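Local coordinates for calcium homeostasis modulator protein 5 (PDB 7D60), which oligomerises into undecameric, cone-shaped assemblies that may act as large-pore ion channels, with gating and conductance likely regulated by membrane lipids, at residues A[115-125]-A[176-187]; A[40-48]-A[152-160]. All coordinates share one frame; numbering follows the deposited sequence.

Overall arrangement
Interaction 1 lies among the transmembrane helices, joining S3 to S4, whereas interaction 2 lies at the extracellular side, joining the S1–S2 connection and the start of S2 to the S3–S4 loop. Their centres are about 19 Å apart, with nearest atoms about 6 Å apart and no touch. The first buries 730 Å², and over half of its touching residues are buried; the second buries 343 Å², mostly through partly exposed residues. The chemistry follows place: the helix pair combines leucine and aromatic packing with side-chain donors to backbone carbonyls, while the loops are joined covalently. Residues 152-160 belong to the extracellular connection between S3 and S4, the two transmembrane segments of interaction 1.

Interaction 1 (A[115-125]-A[176-187]); sequences LSVALLNGTFY and QAQSQILGWCLI. With PA8 (1,2-dioctanoyl-sn-glycero-3-phosphate), chain P.
Leu120 packs as a knob into the hole formed by Gln180, Gly183, Trp184 and Ile187. Its CB points away from helix 168-203, but CD2 returns to rest over a face of the Trp184 indole, 4.0 Å from the centroid of the five-membered ring, a CH-pi contact. The axes of 115-120 and 176-187 approach to 7.8 Å, their directions 156° apart, roughly antiparallel. Gly183 has no side chain, and Leu119 CB comes to 3.9 Å from Gly183 CA.

Tyr125, on helix 123-130 beyond the break, lays one ring face over Ser179 CA, offset toward the rim. With CG anti to the backbone N (chi1 178°), the ring reaches across Ser179, whose CB lies 3.5 Å from Tyr125 CD2, and its CE1 meets Leu182 CD1 at 4.0 Å. Were this tyrosine an alanine, Ser179 would probably lose its cover and the Leu182 methyl its aromatic neighbour.

Two hydrogen bonds reach carbonyls beside the break between helices 109-120 and 123-130, where Gly122 centres an inverse gamma turn. Ser179 OG donates to Leu119 O at 3.0 Å. Gln180 NE2 donates to Leu120 O at 3.0 Å, nearly straight (N-H...O 178°), the acceptor lying in the Gln180 amide plane but the donor tilted from the carbonyl plane. Gln180 OE1 accepts from Tyr50 OH of a second subunit, whose Phe54 meets Trp184 edge-to-face.

Asn121, within the break, turns from S4 towards the lipid, its OD1 3.4 Å from C1 of the bound phosphatidic acid. The chemistry thus implies that S4 side chains satisfy S3 carbonyls at an interrupted turn inside the membrane, right beside a lipid site.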
loop_
_atom_site.group_PDB
_atom_site.type_symbol
_atom_site.label_atom_id
_atom_site.label_comp_id
_atom_site.label_asym_id
_atom_site.label_seq_id
_atom_site.Cartn_x
_atom_site.Cartn_y
_atom_site.Cartn_z
ATOM N N LEU A 115 -40.854 15.225 -15.972
ATOM C CA LEU A 115 -42.173 15.363 -15.375
ATOM C C LEU A 115 -42.608 14.129 -14.604
ATOM O O LEU A 115 -43.482 14.232 -13.743
ATOM C CB LEU A 115 -43.198 15.661 -16.458
ATOM C CG LEU A 115 -43.482 17.121 -16.751
ATOM C CD1 LEU A 115 -44.187 17.244 -18.076
ATOM C CD2 LEU A 115 -44.333 17.693 -15.646
ATOM N N SER A 116 -42.030 12.971 -14.893
ATOM C CA SER A 116 -42.386 11.743 -14.204
ATOM C C SER A 116 -41.627 11.569 -12.902
ATOM O O SER A 116 -42.207 11.133 -11.909
ATOM C CB SER A 116 -42.126 10.551 -15.117
ATOM O OG SER A 116 -42.951 10.611 -16.259
ATOM N N VAL A 117 -40.336 11.890 -12.888
ATOM C CA VAL A 117 -39.561 11.812 -11.658
ATOM C C VAL A 117 -39.966 12.926 -10.700
ATOM O O VAL A 117 -39.948 12.743 -9.478
ATOM C CB VAL A 117 -38.059 11.843 -12.001
ATOM C CG1 VAL A 117 -37.187 11.731 -10.766
ATOM C CG2 VAL A 117 -37.730 10.715 -12.945
ATOM N N ALA A 118 -40.380 14.078 -11.226
ATOM C CA ALA A 118 -40.828 15.164 -10.366
ATOM C C ALA A 118 -42.197 14.884 -9.763
ATOM O O ALA A 118 -42.506 15.392 -8.683
ATOM C CB ALA A 118 -40.853 16.474 -11.144
ATOM N N LEU A 119 -43.026 14.090 -10.432
ATOM C CA LEU A 119 -44.326 13.727 -9.890
ATOM C C LEU A 119 -44.278 12.493 -9.000
ATOM O O LEU A 119 -45.180 12.309 -8.180
ATOM C CB LEU A 119 -45.327 13.493 -11.018
ATOM C CG LEU A 119 -45.999 14.716 -11.629
ATOM C CD1 LEU A 119 -46.790 14.309 -12.840
ATOM C CD2 LEU A 119 -46.891 15.405 -10.637
ATOM N N LEU A 120 -43.263 11.645 -9.138
ATOM C CA LEU A 120 -43.091 10.517 -8.235
ATOM C C LEU A 120 -42.424 10.912 -6.928
ATOM O O LEU A 120 -42.410 10.113 -5.990
ATOM C CB LEU A 120 -42.266 9.414 -8.900
ATOM C CG LEU A 120 -42.924 8.530 -9.959
ATOM C CD1 LEU A 120 -42.004 7.386 -10.311
ATOM C CD2 LEU A 120 -44.258 8.013 -9.495
ATOM N N ASN A 121 -41.857 12.108 -6.854
ATOM C CA ASN A 121 -41.312 12.690 -5.635
ATOM C C ASN A 121 -42.212 13.890 -5.365
ATOM O O ASN A 121 -41.944 14.999 -5.832
ATOM C CB ASN A 121 -39.842 13.071 -5.824
ATOM C CG ASN A 121 -39.304 13.932 -4.704
ATOM O OD1 ASN A 121 -38.857 13.427 -3.678
ATOM N ND2 ASN A 121 -39.333 15.242 -4.900
ATOM N N GLY A 122 -43.295 13.665 -4.629
ATOM C CA GLY A 122 -44.424 14.574 -4.671
ATOM C C GLY A 122 -44.329 15.877 -3.906
ATOM O O GLY A 122 -45.285 16.258 -3.230
ATOM N N THR A 123 -43.213 16.592 -4.025
ATOM C CA THR A 123 -43.071 17.861 -3.327
ATOM C C THR A 123 -43.523 19.051 -4.158
ATOM O O THR A 123 -44.013 20.031 -3.590
ATOM C CB THR A 123 -41.622 18.076 -2.898
ATOM O OG1 THR A 123 -40.793 18.186 -4.055
ATOM C CG2 THR A 123 -41.143 16.910 -2.073
ATOM N N PHE A 124 -43.384 18.997 -5.483
ATOM C CA PHE A 124 -43.802 20.126 -6.305
ATOM C C PHE A 124 -45.311 20.175 -6.469
ATOM O O PHE A 124 -45.877 21.260 -6.610
ATOM C CB PHE A 124 -43.148 20.077 -7.689
ATOM C CG PHE A 124 -41.644 20.059 -7.673
ATOM C CD1 PHE A 124 -40.951 19.419 -8.678
ATOM C CD2 PHE A 124 -40.926 20.687 -6.679
ATOM C CE1 PHE A 124 -39.575 19.391 -8.684
ATOM C CE2 PHE A 124 -39.547 20.655 -6.680
ATOM C CZ PHE A 124 -38.875 20.009 -7.685
ATOM N N TYR A 125 -45.975 19.022 -6.461
ATOM C CA TYR A 125 -47.426 18.988 -6.590
ATOM C C TYR A 125 -48.111 19.344 -5.283
ATOM O O TYR A 125 -49.205 19.912 -5.301
ATOM C CB TYR A 125 -47.867 17.603 -7.067
ATOM C CG TYR A 125 -49.361 17.380 -7.219
ATOM C CD1 TYR A 125 -50.002 17.663 -8.411
ATOM C CD2 TYR A 125 -50.121 16.842 -6.181
ATOM C CE1 TYR A 125 -51.354 17.450 -8.558
ATOM C CE2 TYR A 125 -51.465 16.627 -6.320
ATOM C CZ TYR A 125 -52.075 16.931 -7.509
ATOM O OH TYR A 125 -53.420 16.712 -7.649
ATOM N N GLN A 176 -49.560 13.814 -1.368
ATOM C CA GLN A 176 -48.362 13.130 -1.824
ATOM C C GLN A 176 -48.682 11.825 -2.538
ATOM O O GLN A 176 -47.834 11.306 -3.266
ATOM C CB GLN A 176 -47.449 12.879 -0.624
ATOM C CG GLN A 176 -45.988 12.622 -0.918
ATOM C CD GLN A 176 -45.609 11.167 -0.744
ATOM O OE1 GLN A 176 -46.334 10.395 -0.121
ATOM N NE2 GLN A 176 -44.452 10.791 -1.272
ATOM N N ALA A 177 -49.886 11.291 -2.354
ATOM C CA ALA A 177 -50.322 10.089 -3.042
ATOM C C ALA A 177 -51.118 10.377 -4.301
ATOM O O ALA A 177 -51.195 9.511 -5.173
ATOM C CB ALA A 177 -51.167 9.219 -2.107
ATOM N N GLN A 178 -51.719 11.557 -4.414
ATOM C CA GLN A 178 -52.372 11.942 -5.657
ATOM C C GLN A 178 -51.365 12.261 -6.749
ATOM O O GLN A 178 -51.679 12.120 -7.932
ATOM C CB GLN A 178 -53.269 13.153 -5.428
ATOM C CG GLN A 178 -54.710 12.830 -5.170
ATOM C CD GLN A 178 -55.503 14.054 -4.776
ATOM O OE1 GLN A 178 -54.995 15.169 -4.815
ATOM N NE2 GLN A 178 -56.754 13.851 -4.394
ATOM N N SER A 179 -50.166 12.701 -6.376
ATOM C CA SER A 179 -49.146 13.021 -7.362
ATOM C C SER A 179 -48.445 11.774 -7.868
ATOM O O SER A 179 -48.031 11.724 -9.028
ATOM C CB SER A 179 -48.124 13.977 -6.770
ATOM O OG SER A 179 -47.085 13.274 -6.133
ATOM N N GLN A 180 -48.285 10.766 -7.013
ATOM C CA GLN A 180 -47.624 9.542 -7.431
ATOM C C GLN A 180 -48.510 8.679 -8.315
ATOM O O GLN A 180 -47.995 7.834 -9.044
ATOM C CB GLN A 180 -47.166 8.761 -6.208
ATOM C CG GLN A 180 -46.006 9.404 -5.510
ATOM C CD GLN A 180 -45.518 8.605 -4.340
ATOM O OE1 GLN A 180 -46.305 8.023 -3.607
ATOM N NE2 GLN A 180 -44.212 8.568 -4.157
ATOM N N ILE A 181 -49.824 8.875 -8.270
ATOM C CA ILE A 181 -50.708 8.185 -9.198
ATOM C C ILE A 181 -50.631 8.834 -10.575
ATOM O O ILE A 181 -50.607 8.145 -11.600
ATOM C CB ILE A 181 -52.140 8.162 -8.629
ATOM C CG1 ILE A 181 -52.213 7.200 -7.448
ATOM C CG2 ILE A 181 -53.161 7.759 -9.666
ATOM C CD1 ILE A 181 -53.477 7.319 -6.655
ATOM N N LEU A 182 -50.540 10.163 -10.621
ATOM C CA LEU A 182 -50.333 10.866 -11.882
ATOM C C LEU A 182 -48.947 10.634 -12.461
ATOM O O LEU A 182 -48.770 10.759 -13.672
ATOM C CB LEU A 182 -50.547 12.365 -11.699
ATOM C CG LEU A 182 -51.965 12.851 -11.434
ATOM C CD1 LEU A 182 -51.930 14.311 -11.049
ATOM C CD2 LEU A 182 -52.827 12.639 -12.653
ATOM N N GLY A 183 -47.961 10.319 -11.626
ATOM C CA GLY A 183 -46.643 10.008 -12.137
ATOM C C GLY A 183 -46.579 8.666 -12.827
ATOM O O GLY A 183 -45.749 8.465 -13.713
ATOM N N TRP A 184 -47.443 7.729 -12.437
ATOM C CA TRP A 184 -47.509 6.439 -13.108
ATOM C C TRP A 184 -48.446 6.451 -14.302
ATOM O O TRP A 184 -48.280 5.629 -15.202
ATOM C CB TRP A 184 -47.945 5.341 -12.136
ATOM C CG TRP A 184 -46.881 4.896 -11.191
ATOM C CD1 TRP A 184 -46.892 5.025 -9.841
ATOM C CD2 TRP A 184 -45.651 4.241 -11.518
ATOM N NE1 TRP A 184 -45.748 4.505 -9.303
ATOM C CE2 TRP A 184 -44.969 4.013 -10.313
ATOM C CE3 TRP A 184 -45.061 3.825 -12.714
ATOM C CZ2 TRP A 184 -43.728 3.394 -10.267
ATOM C CZ3 TRP A 184 -43.832 3.213 -12.664
ATOM C CH2 TRP A 184 -43.177 3.003 -11.452
ATOM N N CYS A 185 -49.423 7.353 -14.332
ATOM C CA CYS A 185 -50.283 7.474 -15.500
ATOM C C CYS A 185 -49.579 8.155 -16.660
ATOM O O CYS A 185 -50.032 8.035 -17.799
ATOM C CB CYS A 185 -51.552 8.248 -15.154
ATOM S SG CYS A 185 -52.847 7.264 -14.382
ATOM N N LEU A 186 -48.496 8.875 -16.393
ATOM C CA LEU A 186 -47.704 9.506 -17.434
ATOM C C LEU A 186 -46.640 8.566 -17.982
ATOM O O LEU A 186 -46.361 8.592 -19.180
ATOM C CB LEU A 186 -47.061 10.783 -16.895
ATOM C CG LEU A 186 -46.264 11.649 -17.867
ATOM C CD1 LEU A 186 -47.187 12.332 -18.848
ATOM C CD2 LEU A 186 -45.452 12.663 -17.105
ATOM N N ILE A 187 -46.045 7.733 -17.128
ATOM C CA ILE A 187 -45.081 6.741 -17.593
ATOM C C ILE A 187 -45.778 5.669 -18.424
ATOM O O ILE A 187 -45.253 5.219 -19.447
ATOM C CB ILE A 187 -44.329 6.139 -16.393
ATOM C CG1 ILE A 187 -43.480 7.200 -15.718
ATOM C CG2 ILE A 187 -43.411 5.017 -16.807
ATOM C CD1 ILE A 187 -42.918 6.771 -14.386
HETATM O O1 PA8 P . -39.211 9.811 0.722
HETATM O O2 PA8 P . -40.487 10.731 -1.184
HETATM P P1 PA8 P . -39.165 10.755 -0.454
HETATM O O3 PA8 P . -38.892 12.152 0.046
HETATM O O4 PA8 P . -37.967 10.288 -1.484
HETATM C C1 PA8 P . -38.268 10.221 -2.849
HETATM C C2 PA8 P . -37.116 9.550 -3.598
HETATM C C3 PA8 P . -37.496 9.456 -5.076
HETATM O O5 PA8 P . -37.151 8.199 -5.597
HETATM C C4 PA8 P . -37.351 8.083 -6.981
HETATM O O6 PA8 P . -37.838 8.974 -7.592
HETATM C C5 PA8 P . -36.953 6.813 -7.728
HETATM C C6 PA8 P . -37.686 6.711 -9.065
HETATM C C7 PA8 P . -36.924 5.896 -10.104
HETATM O O7 PA8 P . -35.954 10.321 -3.462
HETATM C C12 PA8 P . -34.946 9.803 -2.632
HETATM O O8 PA8 P . -35.100 9.762 -1.459
HETATM C C13 PA8 P . -33.627 9.323 -3.236
HETATM C C14 PA8 P . -33.704 7.898 -3.776
HETATM C C15 PA8 P . -33.511 7.845 -5.290
HETATM C C16 PA8 P . -33.193 6.432 -5.776
HETATM C C17 PA8 P . -31.704 6.103 -5.712
HETATM C C18 PA8 P . -31.097 5.914 -7.100
#

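Interaction 2 (A[40-48]-A[152-160]); sequences KCPCSTENM and ELHKVSCGK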
loop_
_atom_site.group_PDB
_atom_site.type_symbol
_atom_site.label_atom_id
_atom_site.label_comp_id
_atom_site.label_asym_id
_atom_site.label_seq_id
_atom_site.Cartn_x
_atom_site.Cartn_y
_atom_site.Cartn_z
ATOM N N LYS A 40 -38.098 25.240 -1.272
ATOM C CA LYS A 40 -38.757 25.366 0.021
ATOM C C LYS A 40 -40.023 26.181 -0.177
ATOM O O LYS A 40 -39.965 27.363 -0.523
ATOM C CB LYS A 40 -37.829 25.976 1.080
ATOM C CG LYS A 40 -36.989 27.157 0.640
ATOM C CD LYS A 40 -36.014 27.549 1.729
ATOM C CE LYS A 40 -34.905 26.519 1.858
ATOM N NZ LYS A 40 -34.032 26.483 0.651
ATOM N N CYS A 41 -41.148 25.538 0.014
ATOM C CA CYS A 41 -42.461 26.063 -0.314
ATOM C C CYS A 41 -42.828 27.198 0.636
ATOM O O CYS A 41 -42.666 27.067 1.849
ATOM C CB CYS A 41 -43.501 24.940 -0.230
ATOM S SG CYS A 41 -45.205 25.297 -0.738
ATOM N N PRO A 42 -43.310 28.320 0.123
ATOM C CA PRO A 42 -43.877 29.353 0.984
ATOM C C PRO A 42 -45.275 28.927 1.415
ATOM O O PRO A 42 -45.770 27.861 1.069
ATOM C CB PRO A 42 -43.907 30.580 0.078
ATOM C CG PRO A 42 -44.121 30.024 -1.259
ATOM C CD PRO A 42 -43.447 28.679 -1.296
ATOM N N CYS A 43 -45.927 29.779 2.179
ATOM C CA CYS A 43 -47.264 29.449 2.636
ATOM C C CYS A 43 -48.177 30.636 2.423
ATOM O O CYS A 43 -48.925 31.065 3.299
ATOM C CB CYS A 43 -47.190 28.954 4.071
ATOM S SG CYS A 43 -46.841 27.174 4.128
ATOM N N SER A 44 -48.108 31.170 1.215
ATOM C CA SER A 44 -48.716 32.423 0.814
ATOM C C SER A 44 -49.732 32.156 -0.287
ATOM O O SER A 44 -50.075 31.012 -0.580
ATOM C CB SER A 44 -47.639 33.397 0.343
ATOM O OG SER A 44 -46.632 33.560 1.324
ATOM N N THR A 45 -50.215 33.231 -0.901
ATOM C CA THR A 45 -51.067 33.115 -2.075
ATOM C C THR A 45 -50.284 32.825 -3.347
ATOM O O THR A 45 -50.900 32.618 -4.396
ATOM C CB THR A 45 -51.880 34.394 -2.269
ATOM O OG1 THR A 45 -51.004 35.525 -2.234
ATOM C CG2 THR A 45 -52.917 34.532 -1.173
ATOM N N GLU A 46 -48.953 32.812 -3.286
ATOM C CA GLU A 46 -48.108 32.471 -4.422
ATOM C C GLU A 46 -47.660 31.017 -4.387
ATOM O O GLU A 46 -46.557 30.700 -4.832
ATOM C CB GLU A 46 -46.893 33.394 -4.474
ATOM C CG GLU A 46 -46.175 33.543 -3.141
ATOM C CD GLU A 46 -44.948 34.438 -3.224
ATOM O OE1 GLU A 46 -45.060 35.642 -2.909
ATOM O OE2 GLU A 46 -43.868 33.934 -3.598
ATOM N N ASN A 47 -48.492 30.126 -3.848
ATOM C CA ASN A 47 -48.161 28.706 -3.848
ATOM C C ASN A 47 -48.358 28.087 -5.219
ATOM O O ASN A 47 -47.602 27.193 -5.609
ATOM C CB ASN A 47 -49.015 27.956 -2.830
ATOM C CG ASN A 47 -48.277 27.676 -1.561
ATOM O OD1 ASN A 47 -47.069 27.831 -1.501
ATOM N ND2 ASN A 47 -48.989 27.219 -0.551
ATOM N N MET A 48 -49.380 28.537 -5.945
ATOM C CA MET A 48 -49.706 27.942 -7.234
ATOM C C MET A 48 -48.640 28.248 -8.272
ATOM O O MET A 48 -48.232 27.359 -9.017
ATOM C CB MET A 48 -51.072 28.433 -7.701
ATOM C CG MET A 48 -51.534 27.848 -9.014
ATOM S SD MET A 48 -51.789 26.068 -8.957
ATOM C CE MET A 48 -53.553 25.993 -8.681
ATOM N N GLU A 152 -57.293 27.499 5.267
ATOM C CA GLU A 152 -55.897 27.392 5.668
ATOM C C GLU A 152 -55.236 26.145 5.094
ATOM O O GLU A 152 -54.360 25.556 5.730
ATOM C CB GLU A 152 -55.773 27.408 7.188
ATOM C CG GLU A 152 -56.633 28.460 7.861
ATOM C CD GLU A 152 -56.553 28.410 9.373
ATOM O OE1 GLU A 152 -55.879 27.504 9.907
ATOM O OE2 GLU A 152 -57.164 29.279 10.028
ATOM N N LEU A 153 -55.646 25.728 3.894
ATOM C CA LEU A 153 -55.012 24.573 3.270
ATOM C C LEU A 153 -53.611 24.905 2.779
ATOM O O LEU A 153 -52.715 24.058 2.853
ATOM C CB LEU A 153 -55.871 24.051 2.118
ATOM C CG LEU A 153 -55.339 22.838 1.344
ATOM C CD1 LEU A 153 -55.041 21.677 2.270
ATOM C CD2 LEU A 153 -56.293 22.413 0.260
ATOM N N HIS A 154 -53.380 26.145 2.340
ATOM C CA HIS A 154 -52.087 26.522 1.782
ATOM C C HIS A 154 -50.986 26.654 2.823
ATOM O O HIS A 154 -49.857 26.968 2.448
ATOM C CB HIS A 154 -52.210 27.827 0.998
ATOM C CG HIS A 154 -52.723 28.977 1.804
ATOM N ND1 HIS A 154 -54.032 29.401 1.742
ATOM C CD2 HIS A 154 -52.101 29.806 2.674
ATOM C CE1 HIS A 154 -54.197 30.433 2.546
ATOM N NE2 HIS A 154 -53.041 30.699 3.124
ATOM N N LYS A 155 -51.271 26.420 4.101
ATOM C CA LYS A 155 -50.258 26.427 5.139
ATOM C C LYS A 155 -49.871 25.033 5.599
ATOM O O LYS A 155 -49.079 24.907 6.530
ATOM C CB LYS A 155 -50.738 27.247 6.338
ATOM C CG LYS A 155 -50.498 28.730 6.200
ATOM C CD LYS A 155 -50.864 29.461 7.466
ATOM C CE LYS A 155 -52.303 29.920 7.422
ATOM N NZ LYS A 155 -52.584 30.688 6.186
ATOM N N VAL A 156 -50.391 23.984 4.958
ATOM C CA VAL A 156 -50.188 22.626 5.448
ATOM C C VAL A 156 -48.765 22.129 5.200
ATOM O O VAL A 156 -48.317 21.191 5.866
ATOM C CB VAL A 156 -51.247 21.696 4.818
ATOM C CG1 VAL A 156 -50.891 21.323 3.389
ATOM C CG2 VAL A 156 -51.478 20.460 5.668
ATOM N N SER A 157 -48.021 22.756 4.287
ATOM C CA SER A 157 -46.661 22.310 4.011
ATOM C C SER A 157 -45.686 22.808 5.067
ATOM O O SER A 157 -44.869 22.038 5.582
ATOM C CB SER A 157 -46.227 22.779 2.623
ATOM O OG SER A 157 -46.907 22.068 1.607
ATOM N N CYS A 158 -45.767 24.094 5.414
ATOM C CA CYS A 158 -44.855 24.713 6.368
ATOM C C CYS A 158 -45.128 24.313 7.812
ATOM O O CYS A 158 -44.345 24.684 8.692
ATOM C CB CYS A 158 -44.932 26.243 6.272
ATOM S SG CYS A 158 -44.883 26.969 4.613
ATOM N N GLY A 159 -46.199 23.573 8.080
ATOM C CA GLY A 159 -46.691 23.458 9.433
ATOM C C GLY A 159 -47.369 24.757 9.831
ATOM O O GLY A 159 -47.787 25.549 8.979
ATOM N N LYS A 160 -47.450 24.980 11.145
ATOM C CA LYS A 160 -47.996 26.201 11.753
ATOM C C LYS A 160 -49.436 26.455 11.301
ATOM O O LYS A 160 -49.765 27.485 10.712
ATOM C CB LYS A 160 -47.103 27.419 11.468
ATOM C CG LYS A 160 -45.613 27.184 11.676
ATOM C CD LYS A 160 -44.788 28.036 10.728
ATOM C CE LYS A 160 -44.906 29.514 11.063
ATOM N NZ LYS A 160 -44.024 30.358 10.204
#
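Cys43 and Cys158 are covalently joined, SG to SG at 2.0 Å, with the disulfide twisted to a chi3 of 112°. Both sulfurs lie anti to their own carbonyl carbons, and both CB atoms point towards the opposite segment. The bridge brings Cys43 SG against the other backbone, 3.6 Å from Lys155 CA, while Cys43 CA makes a CA-H...O contact of 3.6 Å with His154 O. The His154 imidazole presents its edge to the Cys43 carbonyl, CD2 standing 3.5 Å from Cys43 O; its CG sits between the backbone N and the carbonyl carbon (chi1 58°), which brings the ring edge to that carbonyl. Asn47 ND2 approaches the same His154 O to 3.1 Å.

A further disulfide on the extracellular side of this CALHM channel subunit, Cys41 to Cys127, runs from the same S1–S2 connection to helix 123-130, and Cys41 SG also touches Ser157 CB at 4.3 Å.

Further out, Ser157 OG is hydrogen-bonded to Glu126, and Asn47 packs on Cys127 and Ser130, so both segments rest against the end of S3. Val156 turns to Asn168 and Leu171 of helix 168-203, whereas Pro42 packs on Leu173 of a neighbouring subunit.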